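Side-chain contacts in NANS (YJHS), A 9-O-acetyl N-acetylneuraminic acid esterase (Escherichia coli O157:H7 EDL933, PDB 3PT5), which probably removes the 9-O-acetyl group of 9-O-acetyl-N-acetylneuraminate, letting the bacterium grow on this host sialic acid: residues W242-P247 / G274-T279; Q190-L195 / G236-Y241; S311-A316 / G320-R325. All blocks are in the same frame, centred on the assembly; numbering follows the deposited sequence.

Contact 1 of 3, residues W242-P247 / G274-T279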
ATOM      1  N   TRP A 242      15.139  -9.041   3.299  1.00 11.12           N
ATOM      2  CA  TRP A 242      14.271 -10.219   3.369  1.00 11.72           C
ATOM      3  C   TRP A 242      14.731 -11.305   2.385  1.00 13.11           C
ATOM      4  O   TRP A 242      14.813 -12.482   2.722  1.00 14.11           O
ATOM      5  CB  TRP A 242      12.839  -9.772   3.060  1.00 12.13           C
ATOM      6  CG  TRP A 242      12.295  -8.859   4.113  1.00 11.43           C
ATOM      7  CD1 TRP A 242      12.157  -7.481   4.036  1.00  9.84           C
ATOM      8  CD2 TRP A 242      11.884  -9.229   5.433  1.00 10.42           C
ATOM      9  NE1 TRP A 242      11.628  -7.000   5.198  1.00  9.24           N
ATOM     10  CE2 TRP A 242      11.460  -8.032   6.088  1.00  9.75           C
ATOM     11  CE3 TRP A 242      11.810 -10.450   6.121  1.00 11.21           C
ATOM     12  CZ2 TRP A 242      10.965  -8.022   7.400  1.00  9.88           C
ATOM     13  CZ3 TRP A 242      11.313 -10.446   7.444  1.00 11.57           C
ATOM     14  CH2 TRP A 242      10.902  -9.227   8.067  1.00 13.18           C
ATOM     15  N   LYS A 243      15.070 -10.880   1.180  1.00 12.99           N
ATOM     16  CA  LYS A 243      15.620 -11.795   0.175  1.00 13.64           C
ATOM     17  C   LYS A 243      16.920 -12.457   0.584  1.00 13.95           C
ATOM     18  O   LYS A 243      17.123 -13.638   0.289  1.00 14.60           O
ATOM     19  CB  LYS A 243      15.898 -11.059  -1.115  1.00 13.47           C
ATOM     20  CG  LYS A 243      14.723 -10.448  -1.771  1.00 14.87           C
ATOM     21  CD  LYS A 243      15.251  -9.809  -2.979  1.00 18.02           C
ATOM     22  CE  LYS A 243      14.187  -9.193  -3.826  1.00 20.87           C
ATOM     23  NZ  LYS A 243      14.577  -9.359  -5.261  1.00 20.96           N
ATOM     24  N   GLU A 244      17.831 -11.711   1.205  1.00 13.85           N
ATOM     25  CA  GLU A 244      19.150 -12.289   1.537  1.00 14.49           C
ATOM     26  C   GLU A 244      19.080 -13.192   2.749  1.00 15.28           C
ATOM     27  O   GLU A 244      19.842 -14.148   2.857  1.00 15.76           O
ATOM     28  CB  GLU A 244      20.184 -11.199   1.829  1.00 15.88           C
ATOM     29  CG  GLU A 244      20.579 -10.374   0.612  1.00 15.74           C
ATOM     30  CD  GLU A 244      21.822  -9.506   0.860  1.00 19.91           C
ATOM     31  OE1 GLU A 244      22.466  -9.654   1.920  1.00 22.76           O
ATOM     32  OE2 GLU A 244      22.154  -8.661   0.007  1.00 20.15           O
ATOM     33  N   ASN A 245      18.170 -12.889   3.663  1.00 14.52           N
ATOM     34  CA  ASN A 245      18.135 -13.564   4.962  1.00 15.15           C
ATOM     35  C   ASN A 245      17.193 -14.774   5.014  1.00 15.83           C
ATOM     36  O   ASN A 245      17.318 -15.632   5.899  1.00 16.02           O
ATOM     37  CB  ASN A 245      17.811 -12.555   6.070  1.00 15.35           C
ATOM     38  CG  ASN A 245      19.038 -11.765   6.512  1.00 17.80           C
ATOM     39  OD1 ASN A 245      19.839 -12.240   7.328  1.00 20.16           O
ATOM     40  ND2 ASN A 245      19.203 -10.555   5.972  1.00 17.90           N
ATOM     41  N   PHE A 246      16.260 -14.839   4.065  1.00 14.74           N
ATOM     42  CA  PHE A 246      15.269 -15.911   4.012  1.00 14.87           C
ATOM     43  C   PHE A 246      15.130 -16.377   2.542  1.00 14.98           C
ATOM     44  O   PHE A 246      14.043 -16.362   1.994  1.00 13.65           O
ATOM     45  CB  PHE A 246      13.914 -15.444   4.606  1.00 14.30           C
ATOM     46  CG  PHE A 246      14.044 -14.779   5.942  1.00 14.25           C
ATOM     47  CD1 PHE A 246      14.107 -15.535   7.120  1.00 15.46           C
ATOM     48  CD2 PHE A 246      14.201 -13.398   6.032  1.00 16.68           C
ATOM     49  CE1 PHE A 246      14.259 -14.925   8.367  1.00 16.25           C
ATOM     50  CE2 PHE A 246      14.359 -12.773   7.277  1.00 17.46           C
ATOM     51  CZ  PHE A 246      14.399 -13.538   8.445  1.00 14.29           C
ATOM     52  N   PRO A 247      16.247 -16.824   1.918  1.00 15.34           N
ATOM     53  CA  PRO A 247      16.215 -17.142   0.488  1.00 15.77           C
ATOM     54  C   PRO A 247      15.286 -18.318   0.117  1.00 16.31           C
ATOM     55  O   PRO A 247      14.582 -18.280  -0.914  1.00 15.91           O
ATOM     56  CB  PRO A 247      17.691 -17.463   0.166  1.00 15.98           C
ATOM     57  CG  PRO A 247      18.272 -17.916   1.455  1.00 16.39           C
ATOM     58  CD  PRO A 247      17.555 -17.124   2.534  1.00 15.94           C
ATOM     59  N   GLY A 274      20.523  -9.583  -6.274  1.00 12.29           N
ATOM     60  CA  GLY A 274      21.665  -9.341  -5.382  1.00 11.94           C
ATOM     61  C   GLY A 274      21.924  -7.877  -5.049  1.00 13.27           C
ATOM     62  O   GLY A 274      22.842  -7.586  -4.287  1.00 14.42           O
ATOM     63  N   ALA A 275      21.133  -6.960  -5.623  1.00 12.81           N
ATOM     64  CA  ALA A 275      21.312  -5.537  -5.375  1.00 13.57           C
ATOM     65  C   ALA A 275      20.911  -5.212  -3.952  1.00 13.59           C
ATOM     66  O   ALA A 275      19.998  -5.840  -3.407  1.00 14.42           O
ATOM     67  CB  ALA A 275      20.442  -4.724  -6.344  1.00 13.14           C
ATOM     68  N   ARG A 276      21.589  -4.241  -3.360  1.00 14.06           N
ATOM     69  CA  ARG A 276      21.093  -3.627  -2.114  1.00 13.32           C
ATOM     70  C   ARG A 276      20.567  -2.252  -2.466  1.00 14.06           C
ATOM     71  O   ARG A 276      20.253  -1.999  -3.629  1.00 15.04           O
ATOM     72  CB  ARG A 276      22.178  -3.618  -1.034  1.00 14.03           C
ATOM     73  CG  ARG A 276      22.513  -5.029  -0.566  1.00 14.88           C
ATOM     74  CD  ARG A 276      23.365  -5.012   0.658  1.00 17.19           C
ATOM     75  NE  ARG A 276      23.604  -6.354   1.173  1.00 18.44           N
ATOM     76  CZ  ARG A 276      24.308  -6.601   2.283  1.00 22.80           C
ATOM     77  NH1 ARG A 276      24.859  -5.601   2.977  1.00 21.25           N
ATOM     78  NH2 ARG A 276      24.480  -7.854   2.700  1.00 21.26           N
ATOM     79  N   GLY A 277      20.409  -1.377  -1.482  1.00 13.32           N
ATOM     80  CA  GLY A 277      19.836  -0.074  -1.773  1.00 11.51           C
ATOM     81  C   GLY A 277      18.329  -0.048  -1.572  1.00 11.54           C
ATOM     82  O   GLY A 277      17.675  -1.096  -1.423  1.00 11.91           O
ATOM     83  N   LEU A 278      17.809   1.177  -1.520  1.00 10.54           N
ATOM     84  CA  LEU A 278      16.368   1.505  -1.546  1.00  9.76           C
ATOM     85  C   LEU A 278      15.642   1.430  -0.213  1.00  9.47           C
ATOM     86  O   LEU A 278      14.406   1.520  -0.172  1.00  9.46           O
ATOM     87  CB  LEU A 278      15.581   0.698  -2.593  1.00  9.82           C
ATOM     88  CG  LEU A 278      16.024   0.798  -4.057  1.00 11.27           C
ATOM     89  CD1 LEU A 278      15.012   0.089  -4.935  1.00 12.26           C
ATOM     90  CD2 LEU A 278      16.164   2.271  -4.471  1.00 11.06           C
ATOM     91  N   THR A 279      16.386   1.194   0.853  1.00  9.04           N
ATOM     92  CA  THR A 279      15.738   1.000   2.140  1.00  8.86           C
ATOM     93  C   THR A 279      15.972   2.163   3.103  1.00  7.50           C
ATOM     94  O   THR A 279      16.755   3.082   2.815  1.00  7.98           O
ATOM     95  CB  THR A 279      16.235  -0.281   2.870  1.00  9.09           C
ATOM     96  OG1 THR A 279      17.584  -0.080   3.364  1.00  9.84           O
ATOM     97  CG2 THR A 279      16.159  -1.492   1.925  1.00  9.97           C
TER
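G274 starts the loop in a positive-phi conformation, and its carbonyl O stands 4.5 Å from OE2 of E244 without bonding to it. A275 turns its methyl away, while its carbonyl packs on W240 in the first turn of the facing helix. R276 carries the contact. Its chain runs extended from CG to NE (chi2 -169°) and crosses the E244 side chain at about a right angle, presenting the guanidinium side-on. NE lies 3.0 Å from OE2 of E244 in a nearly straight bond, the oxygen being close to the guanidinium plane. The second arm, R276 NH2 to E244 OE1 at 2.8 Å, is more bent (144° at the hydrogen), and OE1 takes it on its syn lone pair. One nitrogen for each oxygen makes a bidentate salt bridge that fixes the rotation of both groups, although the two planes are twisted 39° apart. Further along, G277 N makes a weak hydrogen bond to E284, L278 pairs by backbone with S314, and T279 OG1 bonds to E284. The bridge lies at the protein surface, joining helix 240-245 to the long loop between the edge strand 265-268 and helix 315-335.

Contact 2 of 3, residues Q190-L195 / G236-Y241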
ATOM      1  N   GLN A 190       3.087  -8.148   0.257  1.00  8.99           N
ATOM      2  CA  GLN A 190       2.990  -8.921   1.476  1.00  9.23           C
ATOM      3  C   GLN A 190       3.807 -10.192   1.344  1.00  8.95           C
ATOM      4  O   GLN A 190       3.971 -10.736   0.249  1.00 10.47           O
ATOM      5  CB  GLN A 190       1.535  -9.278   1.718  1.00  9.41           C
ATOM      6  CG  GLN A 190       1.241  -9.797   3.109  1.00  9.18           C
ATOM      7  CD  GLN A 190       1.543 -11.265   3.259  1.00  9.88           C
ATOM      8  OE1 GLN A 190       1.406 -12.018   2.309  1.00 13.59           O
ATOM      9  NE2 GLN A 190       1.931 -11.686   4.466  1.00 10.99           N
ATOM     10  N   GLY A 191       4.331 -10.641   2.476  1.00  9.20           N
ATOM     11  CA  GLY A 191       5.020 -11.921   2.549  1.00  9.42           C
ATOM     12  C   GLY A 191       6.088 -11.952   3.603  1.00  8.85           C
ATOM     13  O   GLY A 191       6.428 -13.022   4.131  1.00 10.07           O
ATOM     14  N   GLU A 192       6.616 -10.770   3.928  1.00  9.26           N
ATOM     15  CA  GLU A 192       7.817 -10.654   4.781  1.00  9.84           C
ATOM     16  C   GLU A 192       7.716 -11.487   6.059  1.00  9.80           C
ATOM     17  O   GLU A 192       8.628 -12.242   6.371  1.00 10.41           O
ATOM     18  CB  GLU A 192       8.014  -9.206   5.196  1.00  9.66           C
ATOM     19  CG  GLU A 192       8.609  -8.303   4.101  1.00 10.21           C
ATOM     20  CD  GLU A 192       7.574  -7.664   3.187  1.00  8.99           C
ATOM     21  OE1 GLU A 192       6.369  -7.969   3.278  1.00 10.01           O
ATOM     22  OE2 GLU A 192       7.998  -6.824   2.324  1.00 10.52           O
ATOM     23  N   PHE A 193       6.645 -11.304   6.824  1.00  9.31           N
ATOM     24  CA  PHE A 193       6.573 -12.027   8.125  1.00 10.85           C
ATOM     25  C   PHE A 193       6.411 -13.519   7.923  1.00 10.86           C
ATOM     26  O   PHE A 193       6.930 -14.328   8.712  1.00 12.43           O
ATOM     27  CB  PHE A 193       5.481 -11.464   9.031  1.00 10.92           C
ATOM     28  CG  PHE A 193       5.946 -10.316   9.876  1.00 10.79           C
ATOM     29  CD1 PHE A 193       6.946  -9.454   9.423  1.00 12.34           C
ATOM     30  CD2 PHE A 193       5.393 -10.097  11.132  1.00 11.26           C
ATOM     31  CE1 PHE A 193       7.380  -8.404  10.200  1.00 15.07           C
ATOM     32  CE2 PHE A 193       5.838  -9.045  11.919  1.00 11.45           C
ATOM     33  CZ  PHE A 193       6.823  -8.207  11.464  1.00 12.53           C
ATOM     34  N   ASP A 194       5.718 -13.891   6.866  1.00 11.89           N
ATOM     35  CA  ASP A 194       5.560 -15.326   6.552  1.00 11.90           C
ATOM     36  C   ASP A 194       6.887 -16.004   6.180  1.00 12.34           C
ATOM     37  O   ASP A 194       7.034 -17.210   6.370  1.00 13.83           O
ATOM     38  CB  ASP A 194       4.487 -15.552   5.484  1.00 12.08           C
ATOM     39  CG  ASP A 194       3.077 -15.339   6.025  1.00 12.42           C
ATOM     40  OD1 ASP A 194       2.710 -15.984   7.043  1.00 14.49           O
ATOM     41  OD2 ASP A 194       2.319 -14.544   5.440  1.00 13.24           O
ATOM     42  N   LEU A 195       7.851 -15.236   5.684  1.00 13.22           N
ATOM     43  CA  LEU A 195       9.180 -15.771   5.390  1.00 12.95           C
ATOM     44  C   LEU A 195       9.866 -16.346   6.613  1.00 13.23           C
ATOM     45  O   LEU A 195      10.744 -17.200   6.497  1.00 14.30           O
ATOM     46  CB  LEU A 195      10.100 -14.691   4.842  1.00 12.29           C
ATOM     47  CG  LEU A 195       9.742 -14.021   3.530  1.00 12.53           C
ATOM     48  CD1 LEU A 195      10.674 -12.821   3.315  1.00 11.05           C
ATOM     49  CD2 LEU A 195       9.879 -15.003   2.411  1.00 11.92           C
ATOM     50  N   GLY A 236       3.996  -6.896  -5.436  1.00  9.91           N
ATOM     51  CA  GLY A 236       5.321  -6.309  -5.400  1.00 10.62           C
ATOM     52  C   GLY A 236       6.337  -7.137  -4.640  1.00 10.37           C
ATOM     53  O   GLY A 236       6.013  -7.903  -3.728  1.00 11.09           O
ATOM     54  N   ASP A 237       7.588  -6.929  -5.011  1.00 10.16           N
ATOM     55  CA  ASP A 237       8.724  -7.572  -4.363  1.00  9.69           C
ATOM     56  C   ASP A 237       8.988  -6.979  -2.957  1.00  9.38           C
ATOM     57  O   ASP A 237       8.227  -6.121  -2.450  1.00  9.53           O
ATOM     58  CB  ASP A 237       9.942  -7.384  -5.288  1.00  8.96           C
ATOM     59  CG  ASP A 237      10.999  -8.498  -5.162  1.00  9.98           C
ATOM     60  OD1 ASP A 237      10.875  -9.382  -4.283  1.00 11.44           O
ATOM     61  OD2 ASP A 237      11.965  -8.473  -5.970  1.00 11.59           O
ATOM     62  N   THR A 238      10.046  -7.447  -2.315  1.00  9.15           N
ATOM     63  CA  THR A 238      10.415  -6.963  -0.986  1.00  8.93           C
ATOM     64  C   THR A 238      11.870  -6.472  -1.019  1.00  8.49           C
ATOM     65  O   THR A 238      12.496  -6.454  -2.090  1.00  8.96           O
ATOM     66  CB  THR A 238      10.182  -8.047   0.083  1.00 10.18           C
ATOM     67  OG1 THR A 238      10.407  -7.492   1.394  1.00 10.12           O
ATOM     68  CG2 THR A 238      11.058  -9.247  -0.137  1.00 11.14           C
ATOM     69  N   THR A 239      12.384  -6.020   0.134  1.00  7.65           N
ATOM     70  CA  THR A 239      13.736  -5.455   0.191  1.00  7.80           C
ATOM     71  C   THR A 239      14.824  -6.515   0.228  1.00  7.57           C
ATOM     72  O   THR A 239      14.557  -7.690   0.509  1.00  8.77           O
ATOM     73  CB  THR A 239      13.961  -4.553   1.422  1.00  7.10           C
ATOM     74  OG1 THR A 239      14.215  -5.372   2.572  1.00  7.72           O
ATOM     75  CG2 THR A 239      12.766  -3.665   1.658  1.00  7.37           C
ATOM     76  N   TRP A 240      16.055  -6.060   0.035  1.00  8.55           N
ATOM     77  CA  TRP A 240      17.188  -6.961  -0.016  1.00  8.72           C
ATOM     78  C   TRP A 240      17.393  -7.691   1.290  1.00 10.03           C
ATOM     79  O   TRP A 240      17.898  -8.810   1.289  1.00 11.16           O
ATOM     80  CB  TRP A 240      18.464  -6.205  -0.386  1.00  9.07           C
ATOM     81  CG  TRP A 240      18.922  -5.127   0.565  1.00 10.87           C
ATOM     82  CD1 TRP A 240      18.714  -3.767   0.427  1.00 10.90           C
ATOM     83  CD2 TRP A 240      19.745  -5.291   1.728  1.00 12.27           C
ATOM     84  NE1 TRP A 240      19.342  -3.087   1.461  1.00 13.16           N
ATOM     85  CE2 TRP A 240      19.982  -3.997   2.261  1.00 13.29           C
ATOM     86  CE3 TRP A 240      20.307  -6.408   2.380  1.00 13.67           C
ATOM     87  CZ2 TRP A 240      20.734  -3.794   3.428  1.00 15.34           C
ATOM     88  CZ3 TRP A 240      21.059  -6.197   3.545  1.00 14.41           C
ATOM     89  CH2 TRP A 240      21.254  -4.901   4.053  1.00 11.48           C
ATOM     90  N   TYR A 241      16.999  -7.058   2.398  1.00  9.00           N
ATOM     91  CA  TYR A 241      17.117  -7.697   3.732  1.00 10.47           C
ATOM     92  C   TYR A 241      16.393  -9.055   3.752  1.00 10.87           C
ATOM     93  O   TYR A 241      16.962 -10.110   4.178  1.00 11.56           O
ATOM     94  CB  TYR A 241      16.566  -6.775   4.838  1.00 10.19           C
ATOM     95  CG  TYR A 241      16.397  -7.558   6.128  1.00 10.77           C
ATOM     96  CD1 TYR A 241      17.502  -7.842   6.928  1.00 13.58           C
ATOM     97  CD2 TYR A 241      15.164  -8.073   6.497  1.00 12.43           C
ATOM     98  CE1 TYR A 241      17.377  -8.595   8.092  1.00 10.86           C
ATOM     99  CE2 TYR A 241      15.018  -8.842   7.659  1.00 11.50           C
ATOM    100  CZ  TYR A 241      16.139  -9.097   8.437  1.00 13.64           C
ATOM    101  OH  TYR A 241      16.021  -9.842   9.571  1.00 15.91           O
TER
HETATM  102  O   HOH W   1       3.913  -9.072  -2.512  1.00 11.64           O
HETATM  103  O   HOH W   2       6.617  -7.259  -0.191  1.00 14.03           O
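E192 bends at chi2 (88°), which carries its carboxylate round to T238, where chi1 of -173° sets OG1 on the side of the glutamate. The two side chains run antiparallel, overlapping near their ends. T238 OG1 donates to E192 OE2 at 2.7 Å, approaching on the anti side and 33° out of the carboxylate plane; CG of E192 also lies 3.3 Å from that hydroxyl. Water 2 gives a second proton to E192 OE2 at 2.9 Å and another to D237 O at 3.0 Å, bridging the segments beside the direct bond. With N31 ND2 as a further donor, this buried oxygen is gripped by three bonds, which hold the carboxylate in place. Nearer the strand ends, water 1 accepts from Q190 N at 3.0 Å and donates to G236 O. Within 190-195, Q190 NE2 reaches D194 OD2 at 3.0 Å, almost in its amide plane, tying the turn to its start. Both segments leave the C-terminal ends of neighbouring parallel strands, 182-189 and 233-236, the edge of the sheet where SGNH hydrolases of this three-layer alpha/beta/alpha fold carry their active site.

Contact 3 of 3, residues S311-A316 / G320-R325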
ATOM      1  N   SER A 311      14.634  -3.411   6.506  1.00  8.25           N
ATOM      2  CA  SER A 311      13.461  -4.209   6.252  1.00  8.25           C
ATOM      3  C   SER A 311      12.349  -3.482   5.489  1.00  7.05           C
ATOM      4  O   SER A 311      11.393  -4.135   5.005  1.00  7.63           O
ATOM      5  CB  SER A 311      12.913  -4.750   7.574  1.00  8.96           C
ATOM      6  OG  SER A 311      12.540  -3.673   8.424  1.00 10.55           O
ATOM      7  N   HIS A 312      12.460  -2.157   5.407  1.00  7.01           N
ATOM      8  CA  HIS A 312      11.486  -1.353   4.675  1.00  6.01           C
ATOM      9  C   HIS A 312      12.103  -0.434   3.636  1.00  7.20           C
ATOM     10  O   HIS A 312      13.219   0.105   3.824  1.00  7.39           O
ATOM     11  CB  HIS A 312      10.667  -0.482   5.613  1.00  6.80           C
ATOM     12  CG  HIS A 312      10.214  -1.194   6.820  1.00  7.94           C
ATOM     13  ND1 HIS A 312      10.652  -1.132   8.094  1.00 12.06           N
ATOM     14  CD2 HIS A 312       9.147  -2.066   6.805  1.00  8.80           C
ATOM     15  CE1 HIS A 312       9.864  -1.980   8.824  1.00  8.15           C
ATOM     16  NE2 HIS A 312       8.975  -2.542   8.026  1.00 11.02           N
ATOM     17  N   PHE A 313      11.355  -0.242   2.542  1.00  8.08           N
ATOM     18  CA  PHE A 313      11.778   0.699   1.492  1.00  7.89           C
ATOM     19  C   PHE A 313      11.725   2.132   1.980  1.00  7.79           C
ATOM     20  O   PHE A 313      10.901   2.471   2.831  1.00  7.90           O
ATOM     21  CB  PHE A 313      10.896   0.577   0.275  1.00  8.51           C
ATOM     22  CG  PHE A 313      11.036  -0.728  -0.436  1.00  8.75           C
ATOM     23  CD1 PHE A 313      12.195  -1.008  -1.193  1.00  6.75           C
ATOM     24  CD2 PHE A 313       9.974  -1.625  -0.411  1.00  8.53           C
ATOM     25  CE1 PHE A 313      12.299  -2.227  -1.877  1.00  8.09           C
ATOM     26  CE2 PHE A 313      10.053  -2.844  -1.117  1.00  8.56           C
ATOM     27  CZ  PHE A 313      11.220  -3.128  -1.827  1.00  7.08           C
ATOM     28  N   SER A 314      12.642   2.948   1.454  1.00  8.15           N
ATOM     29  CA  SER A 314      12.768   4.362   1.856  1.00  7.57           C
ATOM     30  C   SER A 314      11.651   5.210   1.268  1.00  8.00           C
ATOM     31  O   SER A 314      10.973   4.819   0.305  1.00  7.88           O
ATOM     32  CB  SER A 314      14.124   4.936   1.389  1.00  9.17           C
ATOM     33  OG  SER A 314      14.191   4.973  -0.067  1.00  9.11           O
ATOM     34  N   SER A 315      11.489   6.408   1.831  1.00  7.32           N
ATOM     35  CA  SER A 315      10.549   7.368   1.257  1.00  8.63           C
ATOM     36  C   SER A 315      10.906   7.696  -0.196  1.00  8.31           C
ATOM     37  O   SER A 315      10.027   7.758  -1.053  1.00  9.95           O
ATOM     38  CB  SER A 315      10.560   8.645   2.100  1.00  7.95           C
ATOM     39  OG  SER A 315      10.226   8.336   3.440  1.00  8.71           O
ATOM     40  N   ALA A 316      12.203   7.888  -0.446  1.00  9.16           N
ATOM     41  CA  ALA A 316      12.733   8.172  -1.779  1.00  7.98           C
ATOM     42  C   ALA A 316      12.408   7.044  -2.759  1.00  8.49           C
ATOM     43  O   ALA A 316      12.000   7.319  -3.867  1.00  9.72           O
ATOM     44  CB  ALA A 316      14.241   8.367  -1.690  1.00  9.59           C
ATOM     45  N   GLY A 320       9.956   7.130  -6.093  1.00 11.00           N
ATOM     46  CA  GLY A 320      10.634   6.871  -7.355  1.00 10.68           C
ATOM     47  C   GLY A 320      10.326   5.507  -7.952  1.00 11.01           C
ATOM     48  O   GLY A 320       9.239   5.265  -8.465  1.00 10.43           O
ATOM     49  N   ILE A 321      11.305   4.614  -7.890  1.00 11.11           N
ATOM     50  CA  ILE A 321      11.233   3.371  -8.648  1.00 10.99           C
ATOM     51  C   ILE A 321      10.042   2.512  -8.244  1.00  9.98           C
ATOM     52  O   ILE A 321       9.469   1.833  -9.085  1.00  9.63           O
ATOM     53  CB  ILE A 321      12.566   2.557  -8.518  1.00 11.98           C
ATOM     54  CG1 ILE A 321      12.576   1.330  -9.448  1.00 13.30           C
ATOM     55  CG2 ILE A 321      12.813   2.114  -7.064  1.00 14.21           C
ATOM     56  CD1 ILE A 321      12.486   1.646 -10.963  1.00 17.59           C
ATOM     57  N   ILE A 322       9.655   2.528  -6.962  1.00  9.01           N
ATOM     58  CA  ILE A 322       8.555   1.608  -6.564  1.00  8.97           C
ATOM     59  C   ILE A 322       7.247   2.024  -7.239  1.00  8.69           C
ATOM     60  O   ILE A 322       6.548   1.217  -7.856  1.00  9.71           O
ATOM     61  CB  ILE A 322       8.377   1.550  -5.033  1.00  7.86           C
ATOM     62  CG1 ILE A 322       9.623   0.929  -4.394  1.00 11.07           C
ATOM     63  CG2 ILE A 322       7.051   0.864  -4.636  1.00  8.50           C
ATOM     64  CD1 ILE A 322       9.661   1.055  -2.924  1.00 14.20           C
ATOM     65  N   SER A 323       6.911   3.307  -7.154  1.00  9.30           N
ATOM     66  CA  SER A 323       5.706   3.775  -7.809  1.00  9.46           C
ATOM     67  C   SER A 323       5.851   3.764  -9.319  1.00  9.42           C
ATOM     68  O   SER A 323       4.878   3.474  -9.993  1.00  9.12           O
ATOM     69  CB  SER A 323       5.277   5.143  -7.276  1.00  8.86           C
ATOM     70  OG  SER A 323       6.390   6.011  -7.268  1.00 10.82           O
ATOM     71  N   ASP A 324       7.068   3.985  -9.841  1.00 10.87           N
ATOM     72  CA  ASP A 324       7.305   3.842 -11.289  1.00 11.49           C
ATOM     73  C   ASP A 324       6.916   2.459 -11.759  1.00 11.43           C
ATOM     74  O   ASP A 324       6.232   2.319 -12.764  1.00 11.62           O
ATOM     75  CB  ASP A 324       8.780   4.059 -11.641  1.00 12.40           C
ATOM     76  CG  ASP A 324       9.189   5.508 -11.622  1.00 14.48           C
ATOM     77  OD1 ASP A 324       8.326   6.401 -11.611  1.00 16.31           O
ATOM     78  OD2 ASP A 324      10.434   5.754 -11.632  1.00 19.02           O
ATOM     79  N   ARG A 325       7.354   1.431 -11.024  1.00  9.81           N
ATOM     80  CA  ARG A 325       7.228   0.059 -11.537  1.00  9.97           C
ATOM     81  C   ARG A 325       5.774  -0.404 -11.448  1.00  9.67           C
ATOM     82  O   ARG A 325       5.275  -1.109 -12.348  1.00 10.03           O
ATOM     83  CB  ARG A 325       8.188  -0.877 -10.794  1.00  9.64           C
ATOM     84  CG  ARG A 325       9.636  -0.674 -11.164  1.00 10.48           C
ATOM     85  CD  ARG A 325       9.907  -1.144 -12.624  1.00 12.84           C
ATOM     86  NE  ARG A 325      10.215  -2.578 -12.691  1.00 16.68           N
ATOM     87  CZ  ARG A 325      10.209  -3.342 -13.794  1.00 18.89           C
ATOM     88  NH1 ARG A 325       9.827  -2.865 -14.967  1.00 20.83           N
ATOM     89  NH2 ARG A 325      10.549  -4.625 -13.698  1.00 18.75           N
TER
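F313 and I322 meet where the loop before helix 315-335 turns into the N-terminal end of that helix, the last helix of this SGNH-hydrolase fold. The apolar part is a CH-pi contact. I322 holds CG1 beside its backbone N (chi1 -65°) and extends at chi2 (169°), which pushes CD1 over one face of the F313 ring, 3.8 Å from the centroid and 28° off the normal. The methyl is displaced from the ring centre toward the CB end, so F313 CB is 3.5 Å from I322 CD1. Both residues are buried, and the contact folds the incoming loop back on the helix's second turn. The polar part begins with a cap: S314 sits at the N-cap, and its OG bonds to A317 N. Across the segments the helix bond G320 N to A316 O is weak although 3.0 Å long, and a wider pi-type turn follows at 320-322 before regular bonding resumes with D324 N to G320 O at 2.9 Å. The side-chain amide of N31 bonds to S311 O and F313 N, and between them H312 touches S30, consistent with the Ser-His pair of this family. Farther along the helix, R325 bridges D269 and E328. The closest approach of the ring to residues 320-325 is F313 CG to I322 CD1, 3.4 Å.

Followed from the N terminus, the contacts come in the order 2, 1, 3, in series, with none crossing or enclosing another. Contact 2 closes a loop of 40 residues holding helix 203-218; contact 1 closes 26 residues that include helix 247-253 and strand 265-268; contact 3 spans only three helical residues, folding the loop 311-314 onto helix 315-335. Contacts 2 and 1 share helix 240-245, where K243 NZ bridges D237 OD2 and the W242 ring packs on the E192 backbone. W242 NE1 also probably bonds to S311 O, while T238 and T239 pack on F313. Together they connect the C-terminal ends of strands 182-189 and 233-236 and the loop after edge strand 265-268 to the start of helix 315-335.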